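Local structure of GDSL-like Lipase/Acylhydrolase family protein (4K7J) at residues Ala260-Lys265 and Gln309-Arg314. The protein removes O-acetyl groups from peptidoglycan as an esterase of the SGNH (GDSL-like) hydrolase family. Residues are numbered along the deposited sequence; the frame is centred on the assembly and turned at random.
Sequences ADTEQK and QQMQRR
Glu263 and Met311 bring their backbones closest where the two helical segments, 260-265 and 309-314, run roughly parallel at a crossing angle of -34°, their axes 10.0 Å apart. Met311 points from 309-314 toward 260-265 and packs against Glu263 and Thr262. Its CG leaves anti to the backbone N (chi1 173°), which carries the thioether over to helix 259-276, and CG lies 3.7 Å from Glu263 CB as the two side chains pass in opposite directions. Beyond that point SD rests 3.5 Å from Glu263 N and 3.6 Å from Thr262 CG2, with Thr262 crossing the methionine at about a right angle. The threonine turns its methyl to the sulfur, while OG1 hydrogen-bonds to Asp258 O, just ahead of helix 259-276. Ile259 and Trp266 also touch Met311 and extend the apolar seam.

At the margin, the extended chain of Glu263 meets Arg314 in a side-on salt bridge. Arg314 NH2 donates to Glu263 OE1 at 2.9 Å and Arg314 NE to Glu263 OE2 at 3.1 Å; a weak third bond joins NE to OE1. Both main acceptors lie close to the guanidinium plane, but the carboxylate is turned 36° from it, so its syn sides are approached obliquely. Gln310 O and Met311 CA lie over one guanidinium face, displaced toward its rim.

Helices 259-276 and 305-318 belong to consecutive beta-alpha-beta crossovers (strands 242-246 to 281-286, then 281-286 to 322-325) of the alpha/beta fold. One buried methionine and a partly exposed ion pair join them; the two-nitrogen grip should restrain the carboxylate's rotation and probably favours its ionised form.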
loop_
_atom_site.group_PDB
_atom_site.type_symbol
_atom_site.label_atom_id
_atom_site.label_comp_id
_atom_site.label_asym_id
_atom_site.label_seq_id
_atom_site.Cartn_x
_atom_site.Cartn_y
_atom_site.Cartn_z
ATOM N N ALA A 260 -0.021 -24.427 -6.739
ATOM C CA ALA A 260 1.375 -24.632 -7.103
ATOM C C ALA A 260 1.868 -23.533 -8.046
ATOM O O ALA A 260 2.957 -22.992 -7.865
ATOM C CB ALA A 260 1.574 -26.017 -7.737
ATOM N N ASP A 261 1.065 -23.192 -9.047
ATOM C CA ASP A 261 1.462 -22.118 -9.951
ATOM C C ASP A 261 1.488 -20.774 -9.223
ATOM O O ASP A 261 2.441 -20.002 -9.360
ATOM C CB ASP A 261 0.542 -22.016 -11.166
ATOM C CG ASP A 261 1.085 -21.048 -12.210
ATOM O OD1 ASP A 261 2.244 -21.239 -12.629
ATOM O OD2 ASP A 261 0.381 -20.084 -12.583
ATOM N N THR A 262 0.442 -20.513 -8.442
ATOM C CA THR A 262 0.324 -19.258 -7.707
ATOM C C THR A 262 1.514 -19.082 -6.768
ATOM O O THR A 262 2.134 -18.015 -6.732
ATOM C CB THR A 262 -0.985 -19.191 -6.904
ATOM O OG1 THR A 262 -2.095 -19.411 -7.784
ATOM C CG2 THR A 262 -1.127 -17.823 -6.223
ATOM N N GLU A 263 1.842 -20.145 -6.039
ATOM C CA GLU A 263 2.994 -20.141 -5.127
ATOM C C GLU A 263 4.297 -19.741 -5.824
ATOM O O GLU A 263 5.083 -18.961 -5.285
ATOM C CB GLU A 263 3.148 -21.518 -4.465
ATOM C CG GLU A 263 4.287 -21.631 -3.451
ATOM C CD GLU A 263 4.106 -22.817 -2.493
ATOM O OE1 GLU A 263 3.028 -23.451 -2.514
ATOM O OE2 GLU A 263 5.036 -23.114 -1.719
ATOM N N GLN A 264 4.531 -20.278 -7.019
ATOM C CA GLN A 264 5.746 -19.941 -7.759
ATOM C C GLN A 264 5.751 -18.468 -8.164
ATOM O O GLN A 264 6.793 -17.808 -8.129
ATOM C CB GLN A 264 5.908 -20.821 -9.003
ATOM C CG GLN A 264 7.318 -20.771 -9.590
ATOM C CD GLN A 264 7.479 -21.638 -10.830
ATOM O OE1 GLN A 264 6.548 -21.784 -11.629
ATOM N NE2 GLN A 264 8.666 -22.221 -10.996
ATOM N N LYS A 265 4.585 -17.952 -8.546
ATOM C CA LYS A 265 4.481 -16.540 -8.915
ATOM C C LYS A 265 4.725 -15.651 -7.715
ATOM O O LYS A 265 5.414 -14.637 -7.813
ATOM C CB LYS A 265 3.134 -16.240 -9.566
ATOM C CG LYS A 265 3.072 -16.757 -10.988
ATOM C CD LYS A 265 1.753 -16.470 -11.663
ATOM C CE LYS A 265 1.762 -17.006 -13.096
ATOM N NZ LYS A 265 0.540 -16.586 -13.846
ATOM N N GLN A 309 -4.176 -19.361 2.364
ATOM C CA GLN A 309 -3.507 -18.890 3.577
ATOM C C GLN A 309 -2.222 -19.680 3.868
ATOM O O GLN A 309 -1.222 -19.124 4.340
ATOM C CB GLN A 309 -4.446 -18.980 4.787
ATOM C CG GLN A 309 -5.620 -18.005 4.756
ATOM C CD GLN A 309 -6.669 -18.346 5.789
ATOM O OE1 GLN A 309 -6.951 -19.520 6.042
ATOM N NE2 GLN A 309 -7.228 -17.323 6.423
ATOM N N GLN A 310 -2.252 -20.974 3.578
ATOM C CA GLN A 310 -1.089 -21.826 3.839
ATOM C C GLN A 310 0.015 -21.553 2.833
ATOM O O GLN A 310 1.196 -21.555 3.177
ATOM C CB GLN A 310 -1.476 -23.308 3.823
ATOM C CG GLN A 310 -2.283 -23.712 5.032
ATOM C CD GLN A 310 -2.575 -25.197 5.076
ATOM O OE1 GLN A 310 -2.169 -25.959 4.193
ATOM N NE2 GLN A 310 -3.290 -25.616 6.111
ATOM N N MET A 311 -0.376 -21.325 1.585
ATOM C CA MET A 311 0.582 -20.959 0.563
ATOM C C MET A 311 1.301 -19.685 0.977
ATOM O O MET A 311 2.525 -19.592 0.855
ATOM C CB MET A 311 -0.105 -20.742 -0.784
ATOM C CG MET A 311 0.851 -20.181 -1.826
ATOM S SD MET A 311 -0.037 -19.391 -3.160
ATOM C CE MET A 311 -0.537 -17.885 -2.325
ATOM N N GLN A 312 0.540 -18.712 1.481
ATOM C CA GLN A 312 1.125 -17.427 1.871
ATOM C C GLN A 312 2.218 -17.587 2.911
ATOM O O GLN A 312 3.271 -16.944 2.822
ATOM C CB GLN A 312 0.058 -16.471 2.400
ATOM C CG GLN A 312 -0.958 -16.038 1.360
ATOM C CD GLN A 312 -1.995 -15.086 1.925
ATOM O OE1 GLN A 312 -2.841 -15.482 2.710
ATOM N NE2 GLN A 312 -1.919 -13.818 1.536
ATOM N N ARG A 313 1.966 -18.428 3.909
ATOM C CA ARG A 313 2.969 -18.674 4.932
ATOM C C ARG A 313 4.208 -19.396 4.388
ATOM O O ARG A 313 5.325 -19.035 4.728
ATOM C CB ARG A 313 2.376 -19.415 6.138
ATOM C CG ARG A 313 3.351 -19.500 7.285
ATOM C CD ARG A 313 2.919 -20.521 8.310
ATOM N NE ARG A 313 1.843 -20.023 9.155
ATOM C CZ ARG A 313 2.029 -19.245 10.217
ATOM N NH1 ARG A 313 3.252 -18.869 10.562
ATOM N NH2 ARG A 313 0.989 -18.837 10.929
ATOM N N ARG A 314 4.021 -20.390 3.525
ATOM C CA ARG A 314 5.167 -21.043 2.877
ATOM C C ARG A 314 6.017 -20.047 2.081
ATOM O O ARG A 314 7.246 -20.095 2.114
ATOM C CB ARG A 314 4.707 -22.150 1.928
ATOM C CG ARG A 314 4.194 -23.404 2.596
ATOM C CD ARG A 314 4.136 -24.570 1.594
ATOM N NE ARG A 314 3.212 -24.352 0.477
ATOM C CZ ARG A 314 1.898 -24.508 0.569
ATOM N NH1 ARG A 314 1.355 -24.872 1.720
ATOM N NH2 ARG A 314 1.124 -24.303 -0.483
#